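Local coordinates for FAD:protein FMN transferase (PDB 6NXI), which probably transfers the FMN moiety of FAD onto a threonine hydroxyl of a target flavoprotein, releasing AMP, with magnesium as cofactor, at residues A[59-63]-A[149-153]; A[102-108]-A[239-243]; A[255-261]-A[292-298]. All blocks are in the same frame, centred on the assembly; numbering follows the deposited sequence.

Contact 1: A[59-63]-A[149-153]; sequences LSRFN and LYVDL. With FAD (flavin-adenine dinucleotide), chain B.
Asn63 grips the backbone of Val151 with both ends of its amide. Val151 N donates to Asn63 OD1 at 2.8 Å, from above the carbonyl plane, while Asn63 ND2 returns a bond to Val151 O at 3.0 Å, Val151 O lying in the plane of the Asn63 amide. The two bonds fix the rotation of the amide and pair the irregular segment 149-153 much as a neighbouring strand would. The amide also lies over one face of the Tyr150 ring, planes 20° apart, with ND2 3.5 Å above the ring centre. This ties helix 58-64 to the loop that leads from strand 141-144 to helix 157-171. Among apolar contacts, Leu59, its CG anti to the backbone N (chi1 176°), brings CD1 to 3.8 Å from Val151 CG1 and CD2 to 4.0 Å from Leu153 CG; Val151 CG2 meets the Phe62 ring at its edge. One water joins Ser60 OG and Asn63 ND2 and is weakly bonded to Tyr150 OH; a second donates to both Asn63 O and Leu149 O. Beyond Val151 the loop reaches the FAD pocket, where Asp152 OD2 accepts from FAD O2B at 2.7 Å.

Contact 2: A[102-108]-A[239-243]; sequences LVNLWGF and YSHII. With FAD (flavin-adenine dinucleotide), chain B.
Phe108 lays one face of its ring against the backbone of His241, whose CA stands 3.5 Å from the ring centroid and 9° off the normal, a CH-pi contact. His241 CB also lies over this face, 3.5 Å from Phe108 CD1. The Phe108 and Tyr239 rings come from opposite directions and meet obliquely, planes at 34°. His241 turns its imidazole to the cofactor: CG sits between the backbone N and the carbonyl carbon (chi1 63°), and ND1 shares a hydrogen bond with FAD O3B at 2.7 Å. Gly107, at positive phi, lies in a Schellman motif after the helix of Leu102, Phe108 N bonding back to Val103 O and Gly107 N to Asn104 O. Tyr239 reaches back to this turn, and its OH donates to Trp106 O at 2.7 Å, nearly along the C=O axis. Ile243 buries nearly as much as Phe108. Its CG1 packs 3.9 Å from Val103 CG2, its CG2 touches Leu102 CB, and its CD1 approaches Trp106 CD1 obliquely; Trp106 NE1 is bonded to Gly248 O. The Ile243 backbone reads the adenine: N donates to FAD N7A at 2.9 Å, and O accepts from FAD N6A at 2.8 Å.

Contact 3: A[255-261]-A[292-298]; sequences VVSVTVL and IPVLMIV
Pro293, just before strand 294-298, sets its puckered ring across the Leu261 side chain at about a right angle, Leu261 CB to Pro293 CB 3.9 Å; the flat groups here are the peptides, which pair as antiparallel strands. Thr259 and Leu295 form a hydrogen-bonded pair, Thr259 N to Leu295 O and Leu295 N to Thr259 O both at 2.9 Å, and Leu261 N continues the pattern to Pro293 O. At the other end Val256 and Ser257 both face Ile297, a classic beta bulge: Ile297 O takes a bond from Val256 N at 2.7 Å and a weak one from Ser257 N at 3.3 Å, and Ile297 N donates to Ser257 O at 2.9 Å. One face of the sheet carries Val255, Val258, Val260, Val294, Met296 and Val298. There Val258 CG1 meets Val294 CG1 at 3.7 Å, while Met296, its CG anti to the carbonyl carbon (chi1 -69°), runs alongside, Met296 CG 3.9 Å from Val258 CG2. The other face carries Ser257, Thr259, Leu295 and Ile297; on it a water links Ser257 OG and Thr259 OG1 and donates to Leu295 O. The pair lies inside the large antiparallel sheet, with strand 220-225 beside 255-262 and strand 304-308 beside 294-299. Helices 265-278 and 280-289, which connect the two strands in the chain, pack on the valine and methionine face through Met276, Ala272, Leu275, Ala287 and Met284.

In the fold
Contacts 1 and 2 border the same FAD molecule, their centres 16 Å apart, and their segments alternate along the chain. They touch directly: Tyr150 CZ lies 3.5 Å from Asn104 ND2, and Asp152 OD2 lies 3.6 Å from Val103 CG1. Of the two hydroxyls of the adenosine ribose, Asp152 bonds O2B and His241 bonds O3B. The His241 side chain is about 7 Å from a bound magnesium ion, that of Leu153 about 10 Å. Contact 3 stands apart, its centre about 21 Å from that of contact 2 and 28 Å from that of contact 1. Its Val258 side chain is still only about 9 Å from FAD, and helix 265-278, packed on its sheet face, carries the magnesium ligands Asp269 and Thr273.

Contact 1: A[59-63]-A[149-153]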
# COMPACT_ATOMS: atom_id res chain seq x y z
N LEU A 59 -13.05 8.52 -7.02
CA LEU A 59 -12.97 8.58 -5.55
C LEU A 59 -13.14 10.02 -5.09
O LEU A 59 -13.79 10.22 -4.05
CB LEU A 59 -11.61 8.04 -5.10
CG LEU A 59 -11.36 8.13 -3.60
CD1 LEU A 59 -12.28 7.22 -2.86
CD2 LEU A 59 -9.89 7.78 -3.32
N SER A 60 -12.58 11.00 -5.80
CA SER A 60 -12.72 12.41 -5.33
C SER A 60 -14.17 12.83 -5.51
O SER A 60 -14.71 13.49 -4.63
CB SER A 60 -11.80 13.32 -6.03
OG SER A 60 -10.45 13.01 -5.63
N ARG A 61 -14.80 12.39 -6.60
CA ARG A 61 -16.24 12.72 -6.77
C ARG A 61 -17.04 12.08 -5.63
O ARG A 61 -18.04 12.74 -5.19
CB ARG A 61 -16.68 12.33 -8.18
CG ARG A 61 -16.01 13.21 -9.21
CD ARG A 61 -16.54 12.96 -10.59
NE ARG A 61 -15.75 11.98 -11.29
CZ ARG A 61 -16.13 10.73 -11.61
NH1 ARG A 61 -17.32 10.25 -11.26
NH2 ARG A 61 -15.28 9.97 -12.26
N PHE A 62 -16.69 10.90 -5.14
CA PHE A 62 -17.37 10.31 -3.95
C PHE A 62 -17.10 11.19 -2.72
O PHE A 62 -18.02 11.41 -1.92
CB PHE A 62 -16.96 8.87 -3.69
CG PHE A 62 -17.62 8.27 -2.49
CD1 PHE A 62 -19.01 8.15 -2.43
CD2 PHE A 62 -16.89 7.86 -1.40
CE1 PHE A 62 -19.62 7.58 -1.33
CE2 PHE A 62 -17.51 7.30 -0.30
CZ PHE A 62 -18.88 7.14 -0.27
N ASN A 63 -15.86 11.62 -2.54
CA ASN A 63 -15.50 12.50 -1.40
C ASN A 63 -16.32 13.79 -1.51
O ASN A 63 -16.69 14.31 -0.43
CB ASN A 63 -13.99 12.72 -1.33
CG ASN A 63 -13.28 11.43 -0.95
OD1 ASN A 63 -13.89 10.53 -0.37
ND2 ASN A 63 -12.00 11.33 -1.30
N LEU A 149 -17.33 12.65 4.93
CA LEU A 149 -16.47 11.43 4.91
C LEU A 149 -15.51 11.61 3.75
O LEU A 149 -15.95 12.04 2.69
CB LEU A 149 -17.28 10.13 4.74
CG LEU A 149 -16.56 8.88 5.26
CD1 LEU A 149 -16.61 8.79 6.77
CD2 LEU A 149 -17.16 7.64 4.66
N TYR A 150 -14.23 11.31 3.95
CA TYR A 150 -13.21 11.47 2.88
C TYR A 150 -12.37 10.20 2.88
O TYR A 150 -11.66 9.92 3.85
CB TYR A 150 -12.38 12.72 3.16
CG TYR A 150 -11.40 13.15 2.10
CD1 TYR A 150 -10.29 12.38 1.77
CD2 TYR A 150 -11.55 14.36 1.42
CE1 TYR A 150 -9.41 12.77 0.78
CE2 TYR A 150 -10.66 14.76 0.42
CZ TYR A 150 -9.56 13.98 0.13
OH TYR A 150 -8.72 14.41 -0.87
N VAL A 151 -12.53 9.39 1.85
CA VAL A 151 -11.85 8.07 1.72
C VAL A 151 -10.55 8.32 0.97
O VAL A 151 -10.55 9.04 -0.05
CB VAL A 151 -12.74 7.06 0.96
CG1 VAL A 151 -11.99 5.80 0.67
CG2 VAL A 151 -14.02 6.76 1.73
N ASP A 152 -9.48 7.73 1.49
CA ASP A 152 -8.10 7.81 0.97
C ASP A 152 -7.66 6.38 0.68
O ASP A 152 -7.69 5.55 1.61
CB ASP A 152 -7.25 8.44 2.05
CG ASP A 152 -5.78 8.52 1.73
OD1 ASP A 152 -5.36 8.08 0.68
OD2 ASP A 152 -5.06 9.10 2.57
N LEU A 153 -7.38 6.04 -0.59
CA LEU A 153 -6.92 4.69 -0.91
C LEU A 153 -5.41 4.67 -1.15
O LEU A 153 -4.94 3.70 -1.74
CB LEU A 153 -7.70 4.14 -2.12
CG LEU A 153 -9.21 4.11 -1.89
CD1 LEU A 153 -9.94 3.67 -3.16
CD2 LEU A 153 -9.55 3.21 -0.73
PA FAD B . 1.48 3.08 2.95
O1A FAD B . 2.33 2.87 4.15
O2A FAD B . 1.20 1.95 2.04
O5B FAD B . 0.09 3.74 3.37
C5B FAD B . 0.20 5.07 3.96
C4B FAD B . -0.79 6.02 3.35
O4B FAD B . -2.16 5.59 3.55
C3B FAD B . -0.70 7.42 3.96
O3B FAD B . 0.20 8.22 3.20
C2B FAD B . -2.15 7.91 3.94
O2B FAD B . -2.48 8.44 2.67
C1B FAD B . -2.92 6.62 4.18
N9A FAD B . -3.11 6.23 5.56
C8A FAD B . -2.44 6.69 6.71
N7A FAD B . -2.79 6.02 7.77
C5A FAD B . -3.75 5.11 7.37
C6A FAD B . -4.50 4.16 8.07
N6A FAD B . -4.35 3.89 9.38
N1A FAD B . -5.33 3.39 7.34
C2A FAD B . -5.46 3.65 6.02
N3A FAD B . -4.80 4.52 5.25
C4A FAD B . -3.95 5.24 6.00
N1 FAD B . 0.91 11.54 -4.23
C2 FAD B . 1.09 12.79 -4.79
O2 FAD B . 1.89 13.60 -4.27
N3 FAD B . 0.44 13.17 -5.92
C4 FAD B . -0.45 12.35 -6.56
O4 FAD B . -1.05 12.74 -7.56
C4X FAD B . -0.69 11.05 -6.00
N5 FAD B . -1.55 10.25 -6.59
C5X FAD B . -1.76 9.01 -6.03
C6 FAD B . -2.70 8.14 -6.63
C7 FAD B . -2.97 6.88 -6.14
C7M FAD B . -3.98 6.00 -6.84
C8 FAD B . -2.27 6.44 -4.99
C8M FAD B . -2.53 5.09 -4.39
C9 FAD B . -1.34 7.30 -4.39
C9A FAD B . -1.06 8.58 -4.89
N10 FAD B . -0.16 9.46 -4.29
C10 FAD B . 0.06 10.72 -4.82
C1' FAD B . 0.64 9.03 -3.13
C2' FAD B . -0.09 9.02 -1.83
O2' FAD B . -0.49 10.33 -1.47
C3' FAD B . 0.84 8.46 -0.74
O3' FAD B . 1.97 9.27 -0.52
C4' FAD B . 1.40 7.08 -1.03
O4' FAD B . 0.40 6.29 -1.64
C5' FAD B . 1.99 6.44 0.21
O5' FAD B . 2.31 5.06 -0.12
P FAD B . 3.21 4.22 0.88
O1P FAD B . 4.36 4.99 1.35
O2P FAD B . 3.31 2.89 0.17
O3P FAD B . 2.18 4.20 2.10
O HOH W 1 -10.49 13.52 -2.93
O HOH W 2 -15.09 14.92 1.69

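Contact 2: A[102-108]-A[239-243]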
# COMPACT_ATOMS: atom_id res chain seq x y z
N LEU A 102 -7.80 13.16 8.48
CA LEU A 102 -6.64 13.21 9.41
C LEU A 102 -5.34 13.19 8.62
O LEU A 102 -4.44 13.98 8.91
CB LEU A 102 -6.75 12.02 10.36
CG LEU A 102 -8.00 12.01 11.25
CD1 LEU A 102 -8.26 10.65 11.80
CD2 LEU A 102 -7.85 13.00 12.39
N VAL A 103 -5.26 12.37 7.59
CA VAL A 103 -4.06 12.38 6.70
C VAL A 103 -3.87 13.81 6.16
O VAL A 103 -2.77 14.36 6.13
CB VAL A 103 -4.25 11.38 5.56
CG1 VAL A 103 -3.19 11.52 4.49
CG2 VAL A 103 -4.32 9.95 6.10
N ASN A 104 -4.97 14.42 5.73
CA ASN A 104 -4.96 15.76 5.14
C ASN A 104 -4.58 16.77 6.23
O ASN A 104 -3.70 17.60 5.96
CB ASN A 104 -6.29 16.10 4.49
CG ASN A 104 -6.61 15.23 3.29
OD1 ASN A 104 -5.80 14.42 2.87
ND2 ASN A 104 -7.85 15.31 2.83
N LEU A 105 -5.16 16.67 7.42
CA LEU A 105 -4.83 17.59 8.54
C LEU A 105 -3.32 17.62 8.81
O LEU A 105 -2.76 18.71 9.06
CB LEU A 105 -5.63 17.17 9.77
CG LEU A 105 -5.40 18.04 11.01
CD1 LEU A 105 -6.02 19.43 10.85
CD2 LEU A 105 -5.95 17.36 12.25
N TRP A 106 -2.71 16.45 8.86
CA TRP A 106 -1.30 16.33 9.28
C TRP A 106 -0.33 16.70 8.16
O TRP A 106 0.86 16.68 8.41
CB TRP A 106 -1.06 14.95 9.87
CG TRP A 106 -1.68 14.81 11.22
CD1 TRP A 106 -2.77 14.08 11.58
CD2 TRP A 106 -1.29 15.51 12.42
NE1 TRP A 106 -3.07 14.26 12.89
CE2 TRP A 106 -2.16 15.10 13.44
CE3 TRP A 106 -0.21 16.34 12.73
CZ2 TRP A 106 -2.05 15.55 14.75
CZ3 TRP A 106 -0.09 16.78 14.03
CH2 TRP A 106 -1.01 16.39 15.01
N GLY A 107 -0.81 16.91 6.93
CA GLY A 107 0.01 17.44 5.83
C GLY A 107 0.38 16.41 4.80
O GLY A 107 1.34 16.69 4.03
N PHE A 108 -0.28 15.26 4.75
CA PHE A 108 0.14 14.12 3.90
C PHE A 108 -0.83 13.87 2.76
O PHE A 108 -0.74 12.76 2.15
CB PHE A 108 0.37 12.90 4.77
CG PHE A 108 1.47 13.09 5.78
CD1 PHE A 108 2.77 13.10 5.35
CD2 PHE A 108 1.19 13.21 7.13
CE1 PHE A 108 3.80 13.22 6.27
CE2 PHE A 108 2.21 13.34 8.05
CZ PHE A 108 3.51 13.32 7.60
N TYR A 239 6.25 11.88 13.82
CA TYR A 239 5.55 12.53 12.68
C TYR A 239 5.81 11.70 11.43
O TYR A 239 6.94 11.51 11.01
CB TYR A 239 5.95 13.99 12.53
CG TYR A 239 5.32 14.72 11.37
CD1 TYR A 239 3.97 15.06 11.38
CD2 TYR A 239 6.04 15.00 10.21
CE1 TYR A 239 3.37 15.73 10.33
CE2 TYR A 239 5.45 15.65 9.14
CZ TYR A 239 4.11 16.02 9.19
OH TYR A 239 3.54 16.65 8.11
N SER A 240 4.76 11.11 10.92
CA SER A 240 4.80 10.30 9.69
C SER A 240 3.40 10.30 9.10
O SER A 240 2.44 10.74 9.76
CB SER A 240 5.26 8.90 9.93
OG SER A 240 4.20 8.04 10.39
N HIS A 241 3.33 9.81 7.86
CA HIS A 241 2.07 9.76 7.09
C HIS A 241 1.15 8.62 7.52
O HIS A 241 0.03 8.62 7.03
CB HIS A 241 2.36 9.63 5.61
CG HIS A 241 3.07 8.37 5.25
ND1 HIS A 241 2.70 7.65 4.16
CD2 HIS A 241 4.15 7.74 5.78
CE1 HIS A 241 3.51 6.60 4.04
NE2 HIS A 241 4.40 6.62 5.02
N ILE A 242 1.58 7.72 8.41
CA ILE A 242 0.73 6.60 8.88
C ILE A 242 0.00 7.04 10.14
O ILE A 242 0.64 7.36 11.14
CB ILE A 242 1.58 5.32 9.05
CG1 ILE A 242 2.11 4.86 7.68
CG2 ILE A 242 0.78 4.23 9.71
CD1 ILE A 242 3.20 3.81 7.80
N ILE A 243 -1.32 7.10 10.06
CA ILE A 243 -2.18 7.64 11.14
C ILE A 243 -2.76 6.48 11.96
O ILE A 243 -3.23 5.48 11.40
CB ILE A 243 -3.30 8.52 10.52
CG1 ILE A 243 -2.71 9.60 9.58
CG2 ILE A 243 -4.19 9.10 11.62
CD1 ILE A 243 -1.68 10.52 10.24
PA FAD B . 1.48 3.08 2.95
O1A FAD B . 2.33 2.87 4.15
O2A FAD B . 1.20 1.95 2.04
O5B FAD B . 0.09 3.74 3.37
C5B FAD B . 0.20 5.07 3.96
C4B FAD B . -0.79 6.02 3.35
O4B FAD B . -2.16 5.59 3.55
C3B FAD B . -0.70 7.42 3.96
O3B FAD B . 0.20 8.22 3.20
C2B FAD B . -2.15 7.91 3.94
O2B FAD B . -2.48 8.44 2.67
C1B FAD B . -2.92 6.62 4.18
N9A FAD B . -3.11 6.23 5.56
C8A FAD B . -2.44 6.69 6.71
N7A FAD B . -2.79 6.02 7.77
C5A FAD B . -3.75 5.11 7.37
C6A FAD B . -4.50 4.16 8.07
N6A FAD B . -4.35 3.89 9.38
N1A FAD B . -5.33 3.39 7.34
C2A FAD B . -5.46 3.65 6.02
N3A FAD B . -4.80 4.52 5.25
C4A FAD B . -3.95 5.24 6.00
N1 FAD B . 0.91 11.54 -4.23
C2 FAD B . 1.09 12.79 -4.79
O2 FAD B . 1.89 13.60 -4.27
N3 FAD B . 0.44 13.17 -5.92
C4 FAD B . -0.45 12.35 -6.56
O4 FAD B . -1.05 12.74 -7.56
C4X FAD B . -0.69 11.05 -6.00
N5 FAD B . -1.55 10.25 -6.59
C5X FAD B . -1.76 9.01 -6.03
C6 FAD B . -2.70 8.14 -6.63
C7 FAD B . -2.97 6.88 -6.14
C7M FAD B . -3.98 6.00 -6.84
C8 FAD B . -2.27 6.44 -4.99
C8M FAD B . -2.53 5.09 -4.39
C9 FAD B . -1.34 7.30 -4.39
C9A FAD B . -1.06 8.58 -4.89
N10 FAD B . -0.16 9.46 -4.29
C10 FAD B . 0.06 10.72 -4.82
C1' FAD B . 0.64 9.03 -3.13
C2' FAD B . -0.09 9.02 -1.83
O2' FAD B . -0.49 10.33 -1.47
C3' FAD B . 0.84 8.46 -0.74
O3' FAD B . 1.97 9.27 -0.52
C4' FAD B . 1.40 7.08 -1.03
O4' FAD B . 0.40 6.29 -1.64
C5' FAD B . 1.99 6.44 0.21
O5' FAD B . 2.31 5.06 -0.12
P FAD B . 3.21 4.22 0.88
O1P FAD B . 4.36 4.99 1.35
O2P FAD B . 3.31 2.89 0.17
O3P FAD B . 2.18 4.20 2.10

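Contact 3: A[255-261]-A[292-298]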
# COMPACT_ATOMS: atom_id res chain seq x y z
N VAL A 255 7.40 0.29 15.94
CA VAL A 255 7.56 -0.40 14.64
C VAL A 255 8.31 0.50 13.66
O VAL A 255 7.88 1.60 13.42
CB VAL A 255 6.23 -0.90 14.06
CG1 VAL A 255 6.46 -1.63 12.73
CG2 VAL A 255 5.51 -1.79 15.06
N VAL A 256 9.40 -0.02 13.10
CA VAL A 256 10.25 0.71 12.13
C VAL A 256 9.74 0.39 10.72
O VAL A 256 9.58 1.32 9.92
CB VAL A 256 11.72 0.27 12.28
CG1 VAL A 256 12.56 0.80 11.12
CG2 VAL A 256 12.27 0.68 13.63
N SER A 257 9.49 -0.87 10.43
CA SER A 257 9.03 -1.29 9.08
C SER A 257 8.27 -2.60 9.19
O SER A 257 8.53 -3.43 10.08
CB SER A 257 10.18 -1.37 8.09
OG SER A 257 11.00 -2.50 8.33
N VAL A 258 7.42 -2.84 8.21
CA VAL A 258 6.65 -4.08 8.11
C VAL A 258 6.72 -4.48 6.65
O VAL A 258 6.32 -3.65 5.81
CB VAL A 258 5.20 -3.89 8.56
CG1 VAL A 258 4.44 -5.18 8.41
CG2 VAL A 258 5.12 -3.36 10.01
N THR A 259 7.19 -5.69 6.42
CA THR A 259 7.20 -6.34 5.10
C THR A 259 6.19 -7.50 5.10
O THR A 259 6.28 -8.36 5.97
CB THR A 259 8.60 -6.86 4.76
OG1 THR A 259 9.48 -5.74 4.90
CG2 THR A 259 8.61 -7.39 3.34
N VAL A 260 5.29 -7.53 4.10
CA VAL A 260 4.25 -8.55 3.96
C VAL A 260 4.36 -9.18 2.56
O VAL A 260 4.47 -8.44 1.57
CB VAL A 260 2.85 -7.95 4.18
CG1 VAL A 260 1.79 -9.00 3.95
CG2 VAL A 260 2.71 -7.33 5.57
N LEU A 261 4.31 -10.50 2.52
CA LEU A 261 4.08 -11.24 1.26
C LEU A 261 2.61 -11.65 1.13
O LEU A 261 2.00 -12.10 2.10
CB LEU A 261 4.96 -12.49 1.23
CG LEU A 261 6.41 -12.29 1.62
CD1 LEU A 261 7.16 -13.64 1.54
CD2 LEU A 261 7.06 -11.26 0.75
N ILE A 292 -0.11 -15.23 7.38
CA ILE A 292 0.46 -14.09 6.62
C ILE A 292 1.96 -14.08 6.83
O ILE A 292 2.39 -13.99 7.99
CB ILE A 292 -0.17 -12.76 7.06
CG1 ILE A 292 -1.69 -12.80 7.09
CG2 ILE A 292 0.32 -11.65 6.16
CD1 ILE A 292 -2.30 -11.57 7.69
N PRO A 293 2.78 -14.18 5.77
CA PRO A 293 4.23 -14.00 5.88
C PRO A 293 4.53 -12.52 6.17
O PRO A 293 4.28 -11.65 5.32
CB PRO A 293 4.80 -14.48 4.56
CG PRO A 293 3.68 -15.22 3.90
CD PRO A 293 2.41 -14.60 4.40
N VAL A 294 5.08 -12.25 7.36
CA VAL A 294 5.38 -10.86 7.75
C VAL A 294 6.74 -10.81 8.45
O VAL A 294 7.03 -11.72 9.27
CB VAL A 294 4.32 -10.28 8.69
CG1 VAL A 294 4.58 -8.81 8.97
CG2 VAL A 294 2.93 -10.49 8.12
N LEU A 295 7.48 -9.74 8.18
CA LEU A 295 8.69 -9.37 8.94
C LEU A 295 8.48 -7.96 9.46
O LEU A 295 8.34 -7.00 8.69
CB LEU A 295 9.93 -9.47 8.05
CG LEU A 295 11.24 -9.17 8.77
CD1 LEU A 295 11.55 -10.28 9.75
CD2 LEU A 295 12.36 -9.01 7.76
N MET A 296 8.52 -7.84 10.78
CA MET A 296 8.44 -6.51 11.41
C MET A 296 9.76 -6.21 12.06
O MET A 296 10.26 -7.10 12.79
CB MET A 296 7.40 -6.46 12.50
CG MET A 296 6.04 -6.56 12.00
SD MET A 296 5.11 -5.96 13.39
CE MET A 296 3.53 -6.64 12.98
N ILE A 297 10.27 -5.03 11.78
CA ILE A 297 11.48 -4.52 12.45
C ILE A 297 11.03 -3.50 13.48
O ILE A 297 10.28 -2.60 13.14
CB ILE A 297 12.43 -3.93 11.41
CG1 ILE A 297 12.82 -5.00 10.40
CG2 ILE A 297 13.62 -3.32 12.14
CD1 ILE A 297 13.67 -4.48 9.32
N VAL A 298 11.49 -3.67 14.72
CA VAL A 298 11.05 -2.80 15.83
C VAL A 298 12.27 -2.25 16.52
O VAL A 298 13.31 -2.95 16.54
CB VAL A 298 10.08 -3.49 16.80
CG1 VAL A 298 9.10 -4.35 16.02
CG2 VAL A 298 10.77 -4.28 17.88
O HOH W 3 10.20 -5.04 7.58